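Local coordinates for protein 4-phosphoerythronate dehydrogenase (Lactobacillus jensenii, PDB 4PRK) that probably catalyses, as a D-lactate dehydrogenase of the D-2-hydroxyacid dehydrogenase family, the NAD-dependent interconversion of pyruvate and D-lactate, at residues A[181-184]-A[185-189]; A[242-245]-A[246-250]; A[297-301]-A[302-306]. All blocks are in the same frame, centred on the assembly; numbering follows the deposited sequence.

In the fold
Along the chain the three contacts follow in series. Contact 1 is the loop running into strand 188-189, an outermost strand of the parallel Rossmann sheet, and contact 2 is the helix between strands 229-232 and 255-258 of the same sheet; their centres lie about 32 Å apart. Contact 3 comes after the sheet's last strand, 290-292, where helix 301-319 starts, about 26 and 32 Å from contacts 1 and 2, centre to centre. That helix packs on helix 10-23, so it ties the cofactor-binding part to the N-terminal part. Contacts 1 and 3 also meet other subunits of the four-chain assembly, with Pro181 of one copy packing on Asn306 of another, whereas contact 2 touches no other chain.

Contact 1 of 3, residues A[181-184]-A[185-189]; sequences PEVE and PYLTY
Val183 O receives the amide of Tyr186 across a tight 3-10-like turn that leads the chain into strand 188-189, an outermost strand of the parallel Rossmann sheet. The Val183 O to Tyr186 N distance is 2.9 Å, with an N-H...O angle of 156°, and the donor sits above the carbonyl plane. Leu187 N also reaches Val183 O, at 3.2 Å, but that bond is weak and bent. Two residues back Glu184 N donates to Pro181 O, a bond of the same i to i+3 kind; the one that would fall between them is missing because Pro185 has no N-H to give.

Glu184 divides its carboxylate. OE1 is bonded to the hydroxyl of Tyr179, while Glu184 OE2 accepts a hydrogen bond from a water at 2.8 Å, and that water in turn accepts from Tyr189 N at 3.0 Å. The same OE2 lies at the edge of the Tyr189 ring, near its plane, with the carboxylate turned 47° from the ring. Glu182 reaches outward: its OE2 is bonded to His156 of the second subunit and its OE1 to Asn180. Tyr186 OH also crosses the interface, to Gln163 of that subunit.

The apolar groups close up as well. Leu187 has CG between its backbone N and carbonyl carbon (chi1 60°), which brings CD1 over the centre of one face of the Tyr189 ring; both its methyls meet Val183 CG2. Val172 and Ala174 of strand 171-175 and Ala162 of helix 155-167 also touch the leucine. Tyr189 OH accepts from the backbone N of Asn180, and Val183 CG2 presses against that same hydroxyl oxygen, Tyr189 OH, at 3.2 Å.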
loop_
_atom_site.group_PDB
_atom_site.type_symbol
_atom_site.label_atom_id
_atom_site.label_comp_id
_atom_site.label_asym_id
_atom_site.label_seq_id
_atom_site.Cartn_x
_atom_site.Cartn_y
_atom_site.Cartn_z
ATOM N N PRO A 181 -7.395 -16.026 7.734
ATOM C CA PRO A 181 -5.981 -15.720 7.767
ATOM C C PRO A 181 -5.551 -14.689 6.726
ATOM O O PRO A 181 -4.611 -13.940 6.947
ATOM C CB PRO A 181 -5.315 -17.065 7.486
ATOM C CG PRO A 181 -6.380 -17.964 6.965
ATOM C CD PRO A 181 -7.678 -17.434 7.408
ATOM N N GLU A 182 -6.258 -14.639 5.614
ATOM C CA GLU A 182 -5.878 -13.714 4.551
ATOM C C GLU A 182 -6.096 -12.237 4.854
ATOM O O GLU A 182 -5.466 -11.389 4.232
ATOM C CB GLU A 182 -6.548 -14.134 3.225
ATOM C CG GLU A 182 -8.025 -13.895 3.094
ATOM C CD GLU A 182 -8.671 -14.765 2.003
ATOM O OE1 GLU A 182 -9.809 -15.240 2.244
ATOM O OE2 GLU A 182 -8.063 -14.986 0.903
ATOM N N VAL A 183 -6.918 -11.894 5.838
ATOM C CA VAL A 183 -7.023 -10.465 6.258
ATOM C C VAL A 183 -5.943 -9.957 7.263
ATOM O O VAL A 183 -5.793 -8.716 7.499
ATOM C CB VAL A 183 -8.449 -10.134 6.782
ATOM C CG1 VAL A 183 -9.492 -10.401 5.705
ATOM C CG2 VAL A 183 -8.803 -10.909 8.057
ATOM N N GLU A 184 -5.155 -10.856 7.843
ATOM C CA GLU A 184 -4.249 -10.401 8.892
ATOM C C GLU A 184 -3.141 -9.438 8.505
ATOM O O GLU A 184 -2.637 -8.744 9.366
ATOM C CB GLU A 184 -3.646 -11.593 9.627
ATOM C CG GLU A 184 -4.779 -12.327 10.379
ATOM C CD GLU A 184 -4.335 -13.307 11.451
ATOM O OE1 GLU A 184 -3.651 -14.305 11.096
ATOM O OE2 GLU A 184 -4.740 -13.094 12.636
ATOM N N PRO A 185 -2.747 -9.361 7.224
ATOM C CA PRO A 185 -1.771 -8.297 6.910
ATOM C C PRO A 185 -2.345 -6.913 7.113
ATOM O O PRO A 185 -1.608 -5.958 7.208
ATOM C CB PRO A 185 -1.524 -8.479 5.417
ATOM C CG PRO A 185 -1.996 -9.858 5.094
ATOM C CD PRO A 185 -3.099 -10.166 6.040
ATOM N N TYR A 186 -3.666 -6.798 7.130
ATOM C CA TYR A 186 -4.301 -5.501 7.180
ATOM C C TYR A 186 -5.060 -5.184 8.483
ATOM O O TYR A 186 -5.472 -4.052 8.695
ATOM C CB TYR A 186 -5.281 -5.412 6.049
ATOM C CG TYR A 186 -4.699 -5.753 4.717
ATOM C CD1 TYR A 186 -3.706 -4.940 4.153
ATOM C CD2 TYR A 186 -5.130 -6.861 4.003
ATOM C CE1 TYR A 186 -3.163 -5.215 2.884
ATOM C CE2 TYR A 186 -4.602 -7.152 2.731
ATOM C CZ TYR A 186 -3.600 -6.327 2.182
ATOM O OH TYR A 186 -2.993 -6.572 0.947
ATOM N N LEU A 187 -5.268 -6.153 9.353
ATOM C CA LEU A 187 -5.994 -5.883 10.588
ATOM C C LEU A 187 -5.521 -6.825 11.654
ATOM O O LEU A 187 -4.799 -7.729 11.338
ATOM C CB LEU A 187 -7.499 -6.027 10.391
ATOM C CG LEU A 187 -8.047 -7.373 9.935
ATOM C CD1 LEU A 187 -8.156 -8.387 11.074
ATOM C CD2 LEU A 187 -9.406 -7.169 9.288
ATOM N N THR A 188 -5.910 -6.572 12.912
ATOM C CA THR A 188 -5.619 -7.453 14.061
ATOM C C THR A 188 -6.946 -7.767 14.703
ATOM O O THR A 188 -7.743 -6.843 15.014
ATOM C CB THR A 188 -4.780 -6.716 15.070
ATOM O OG1 THR A 188 -3.502 -6.395 14.482
ATOM C CG2 THR A 188 -4.593 -7.554 16.360
ATOM N N TYR A 189 -7.251 -9.055 14.844
ATOM C CA TYR A 189 -8.468 -9.443 15.524
ATOM C C TYR A 189 -8.422 -9.081 17.032
ATOM O O TYR A 189 -7.374 -9.066 17.631
ATOM C CB TYR A 189 -8.702 -10.920 15.334
ATOM C CG TYR A 189 -9.126 -11.352 13.945
ATOM C CD1 TYR A 189 -10.397 -11.072 13.475
ATOM C CD2 TYR A 189 -8.313 -12.131 13.172
ATOM C CE1 TYR A 189 -10.815 -11.496 12.224
ATOM C CE2 TYR A 189 -8.726 -12.572 11.923
ATOM C CZ TYR A 189 -9.995 -12.240 11.466
ATOM O OH TYR A 189 -10.419 -12.660 10.244
HETATM O O HOH W 1 -4.869 -10.819 14.299
#

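Contact 2 of 3, residues A[242-245]-A[246-250]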
loop_
_atom_site.group_PDB
_atom_site.type_symbol
_atom_site.label_atom_id
_atom_site.label_comp_id
_atom_site.label_asym_id
_atom_site.label_seq_id
_atom_site.Cartn_x
_atom_site.Cartn_y
_atom_site.Cartn_z
ATOM N N ALA A 242 -32.399 6.224 17.670
ATOM C CA ALA A 242 -32.671 7.092 18.818
ATOM C C ALA A 242 -31.405 7.277 19.629
ATOM O O ALA A 242 -31.027 8.408 19.984
ATOM C CB ALA A 242 -33.776 6.458 19.706
ATOM N N ALA A 243 -30.759 6.156 19.949
ATOM C CA ALA A 243 -29.517 6.186 20.765
ATOM C C ALA A 243 -28.408 6.880 20.011
ATOM O O ALA A 243 -27.581 7.529 20.648
ATOM C CB ALA A 243 -29.044 4.796 21.153
ATOM N N LEU A 244 -28.408 6.743 18.675
ATOM C CA LEU A 244 -27.424 7.410 17.819
ATOM C C LEU A 244 -27.601 8.936 17.923
ATOM O O LEU A 244 -26.651 9.684 18.204
ATOM C CB LEU A 244 -27.559 6.907 16.362
ATOM C CG LEU A 244 -26.802 7.698 15.277
ATOM C CD1 LEU A 244 -25.339 7.763 15.599
ATOM C CD2 LEU A 244 -26.949 7.150 13.871
ATOM N N ILE A 245 -28.842 9.382 17.732
ATOM C CA ILE A 245 -29.186 10.798 17.755
ATOM C C ILE A 245 -28.820 11.446 19.103
ATOM O O ILE A 245 -28.184 12.486 19.170
ATOM C CB ILE A 245 -30.695 10.949 17.451
ATOM C CG1 ILE A 245 -30.932 10.767 15.952
ATOM C CG2 ILE A 245 -31.185 12.307 17.856
ATOM C CD1 ILE A 245 -32.372 10.812 15.522
ATOM N N GLU A 246 -29.231 10.788 20.171
ATOM C CA GLU A 246 -28.910 11.200 21.513
ATOM C C GLU A 246 -27.401 11.290 21.761
ATOM O O GLU A 246 -26.883 12.256 22.315
ATOM C CB GLU A 246 -29.530 10.163 22.425
ATOM C CG GLU A 246 -29.438 10.508 23.877
ATOM C CD GLU A 246 -30.271 9.574 24.745
ATOM O OE1 GLU A 246 -31.242 8.958 24.214
ATOM O OE2 GLU A 246 -29.950 9.486 25.957
ATOM N N ALA A 247 -26.697 10.246 21.375
ATOM C CA ALA A 247 -25.253 10.224 21.518
ATOM C C ALA A 247 -24.607 11.429 20.817
ATOM O O ALA A 247 -23.724 12.057 21.376
ATOM C CB ALA A 247 -24.699 8.922 20.940
ATOM N N LEU A 248 -25.065 11.747 19.605
ATOM C CA LEU A 248 -24.521 12.874 18.856
ATOM C C LEU A 248 -24.893 14.158 19.544
ATOM O O LEU A 248 -24.039 15.042 19.720
ATOM C CB LEU A 248 -25.063 12.910 17.411
ATOM C CG LEU A 248 -24.437 11.884 16.462
ATOM C CD1 LEU A 248 -25.400 11.473 15.369
ATOM C CD2 LEU A 248 -23.140 12.418 15.876
ATOM N N GLU A 249 -26.162 14.253 19.935
ATOM C CA GLU A 249 -26.647 15.453 20.647
ATOM C C GLU A 249 -25.867 15.684 21.928
ATOM O O GLU A 249 -25.541 16.801 22.246
ATOM C CB GLU A 249 -28.141 15.384 20.948
ATOM C CG GLU A 249 -29.005 15.655 19.721
ATOM C CD GLU A 249 -30.482 15.471 20.009
ATOM O OE1 GLU A 249 -30.839 14.900 21.075
ATOM O OE2 GLU A 249 -31.290 15.887 19.155
ATOM N N LYS A 250 -25.502 14.613 22.620
ATOM C CA LYS A 250 -24.730 14.764 23.844
ATOM C C LYS A 250 -23.229 14.811 23.599
ATOM O O LYS A 250 -22.483 15.020 24.525
ATOM C CB LYS A 250 -25.086 13.662 24.815
ATOM C CG LYS A 250 -26.562 13.696 25.204
ATOM C CD LYS A 250 -26.860 12.783 26.374
ATOM C CE LYS A 250 -26.316 11.383 26.152
ATOM N NZ LYS A 250 -27.158 10.361 26.830
#
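Ile245 O accepts the amide of Glu249 in a short bond, 2.8 Å from Ile245 O to Glu249 N, with an N-H...O angle of 165°. It is one of four successive i to i+4 bonds that cross this part of helix 241-250, which links strands 229-232 and 255-258 as the helix of a beta-alpha-beta crossover in the Rossmann sheet. Glu246 N to Ala242 O, Ala247 N to Ala243 O and Leu248 N to Leu244 O are the others, and the first is nearly straight at 173°. Upstream, Ala243 N gives its hydrogen to the carboxylate of Asp240.

The side chains sort by face. Leu244 and Leu248, one turn apart, lie alongside each other and point the same way, Leu244 CD1 meeting Leu248 CD1 at 3.7 Å. In Leu244, with CG opposite the backbone N (chi1 168°), it is the CD1 branch that swings forward to Leu248, while CD2 trails back. Ile253 packs on both leucines, Phe221 of helix 218-223 covers Leu244 and Ala247, and Leu284 of helix 279-285 covers Leu248.

Around the helix from there, Ile245 and Glu249 also run side by side. Ile245 CG2 lies against the end of the extended glutamate, 3.8 Å from Glu249 OE2, while its own buried flank faces Asp280, Lys283 and Leu284. On the exposed side Lys250 NZ forms a salt bridge to Glu246 OE2 at 3.1 Å, approaching the anti side of the carboxylate close to its plane. The chemistry is that of an amphipathic helix: methyl groups seal it against the sheet and neighbouring helices, and the charged ends, one pair of them joined in a salt bridge that probably offsets their charges, stay toward solvent.

Contact 3 of 3, residues A[297-301]-A[302-306]; sequences AYFTK and TSVRN
Tyr298 has Ser303 CB at the edge of its ring, 4.3 Å from CD2, and Phe299 CB over the centre of one face. The Phe299 ring in turn is met at its edge by Val304 CG2, 4.0 Å from CD1. These rings precede an N-capped helix: Phe299 is the centre of an inverse gamma turn, and Thr300 is the N-cap of helix 301-319. With its hydroxyl between the backbone N and carbonyl carbon (chi1 63°), Thr300 OG1 can turn back to accept from Ser303 N at 3.2 Å; it is bonded as well to Glu143 of the fourth subunit, whose carboxylate also takes Thr302 OG1. Thr300 O receives Val304 N almost straight, at 171°. Tyr298 OH reaches Asn135 of the fourth subunit, so the capped end is built into a subunit interface, while Ala105 of helix 103-118 packs on Thr300 and Ser303. Further along, Arg305 NE and NH1 both grip Asn306 OD1 side-on, the oxygen lying in the guanidinium plane. Two donors satisfy Tyr298 O: Thr300 N closes the gamma turn, and Ser303 OG lies in the carbonyl plane, on a lone pair, 2.7 Å from Tyr298 O.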
loop_
_atom_site.group_PDB
_atom_site.type_symbol
_atom_site.label_atom_id
_atom_site.label_comp_id
_atom_site.label_asym_id
_atom_site.label_seq_id
_atom_site.Cartn_x
_atom_site.Cartn_y
_atom_site.Cartn_z
ATOM N N ALA A 297 -24.044 3.238 -1.307
ATOM C CA ALA A 297 -22.597 2.822 -1.261
ATOM C C ALA A 297 -22.288 1.921 -2.485
ATOM O O ALA A 297 -21.230 1.986 -3.098
ATOM C CB ALA A 297 -22.255 2.101 0.039
ATOM N N TYR A 298 -23.232 1.093 -2.874
ATOM C CA TYR A 298 -23.021 0.172 -3.996
ATOM C C TYR A 298 -22.962 0.862 -5.366
ATOM O O TYR A 298 -22.570 0.226 -6.337
ATOM C CB TYR A 298 -24.167 -0.874 -4.054
ATOM C CG TYR A 298 -25.385 -0.241 -4.729
ATOM C CD1 TYR A 298 -26.284 0.548 -4.019
ATOM C CD2 TYR A 298 -25.585 -0.372 -6.095
ATOM C CE1 TYR A 298 -27.347 1.159 -4.650
ATOM C CE2 TYR A 298 -26.635 0.257 -6.736
ATOM C CZ TYR A 298 -27.504 1.023 -6.022
ATOM O OH TYR A 298 -28.528 1.656 -6.701
ATOM N N PHE A 299 -23.355 2.126 -5.484
ATOM C CA PHE A 299 -23.811 2.631 -6.782
ATOM C C PHE A 299 -22.628 3.179 -7.596
ATOM O O PHE A 299 -22.419 4.434 -7.664
ATOM C CB PHE A 299 -24.904 3.695 -6.528
ATOM C CG PHE A 299 -25.584 4.214 -7.769
ATOM C CD1 PHE A 299 -25.958 3.360 -8.799
ATOM C CD2 PHE A 299 -25.918 5.551 -7.869
ATOM C CE1 PHE A 299 -26.574 3.859 -9.930
ATOM C CE2 PHE A 299 -26.557 6.045 -8.989
ATOM C CZ PHE A 299 -26.896 5.185 -10.013
ATOM N N THR A 300 -21.817 2.254 -8.131
ATOM C CA THR A 300 -20.765 2.565 -9.118
ATOM C C THR A 300 -21.056 1.828 -10.422
ATOM O O THR A 300 -21.916 0.956 -10.472
ATOM C CB THR A 300 -19.395 2.081 -8.648
ATOM O OG1 THR A 300 -19.422 0.648 -8.521
ATOM C CG2 THR A 300 -19.100 2.682 -7.279
ATOM N N LYS A 301 -20.336 2.200 -11.473
ATOM C CA LYS A 301 -20.458 1.565 -12.778
ATOM C C LYS A 301 -20.102 0.092 -12.682
ATOM O O LYS A 301 -20.718 -0.733 -13.287
ATOM C CB LYS A 301 -19.468 2.175 -13.749
ATOM C CG LYS A 301 -19.631 3.666 -14.000
ATOM C CD LYS A 301 -20.539 3.936 -15.179
ATOM C CE LYS A 301 -20.338 5.345 -15.710
ATOM N NZ LYS A 301 -21.202 5.491 -16.924
ATOM N N THR A 302 -19.060 -0.227 -11.924
ATOM C CA THR A 302 -18.717 -1.602 -11.731
ATOM C C THR A 302 -19.894 -2.365 -11.116
ATOM O O THR A 302 -20.149 -3.488 -11.501
ATOM C CB THR A 302 -17.480 -1.730 -10.829
ATOM O OG1 THR A 302 -16.452 -0.848 -11.306
ATOM C CG2 THR A 302 -16.981 -3.259 -10.778
ATOM N N SER A 303 -20.600 -1.806 -10.138
ATOM C CA SER A 303 -21.568 -2.651 -9.452
ATOM C C SER A 303 -22.669 -2.945 -10.419
ATOM O O SER A 303 -23.126 -4.092 -10.550
ATOM C CB SER A 303 -22.178 -2.023 -8.171
ATOM O OG SER A 303 -21.260 -1.983 -7.086
ATOM N N VAL A 304 -23.146 -1.875 -11.045
ATOM C CA VAL A 304 -24.329 -1.979 -11.879
ATOM C C VAL A 304 -24.025 -2.972 -13.023
ATOM O O VAL A 304 -24.818 -3.849 -13.309
ATOM C CB VAL A 304 -24.758 -0.601 -12.385
ATOM C CG1 VAL A 304 -25.820 -0.701 -13.496
ATOM C CG2 VAL A 304 -25.276 0.202 -11.219
ATOM N N ARG A 305 -22.839 -2.890 -13.597
ATOM C CA ARG A 305 -22.457 -3.840 -14.604
ATOM C C ARG A 305 -22.380 -5.290 -14.076
ATOM O O ARG A 305 -22.858 -6.204 -14.730
ATOM C CB ARG A 305 -21.122 -3.462 -15.183
ATOM C CG ARG A 305 -20.694 -4.451 -16.225
ATOM C CD ARG A 305 -19.215 -4.475 -16.382
ATOM N NE ARG A 305 -18.583 -5.183 -15.285
ATOM C CZ ARG A 305 -17.267 -5.306 -15.168
ATOM N NH1 ARG A 305 -16.735 -5.956 -14.142
ATOM N NH2 ARG A 305 -16.478 -4.761 -16.081
ATOM N N ASN A 306 -21.752 -5.486 -12.910
ATOM C CA ASN A 306 -21.606 -6.801 -12.337
ATOM C C ASN A 306 -22.927 -7.420 -12.006
ATOM O O ASN A 306 -23.110 -8.609 -12.234
ATOM C CB ASN A 306 -20.670 -6.799 -11.139
ATOM C CG ASN A 306 -19.223 -6.644 -11.563
ATOM O OD1 ASN A 306 -18.897 -6.678 -12.776
ATOM N ND2 ASN A 306 -18.333 -6.444 -10.592
#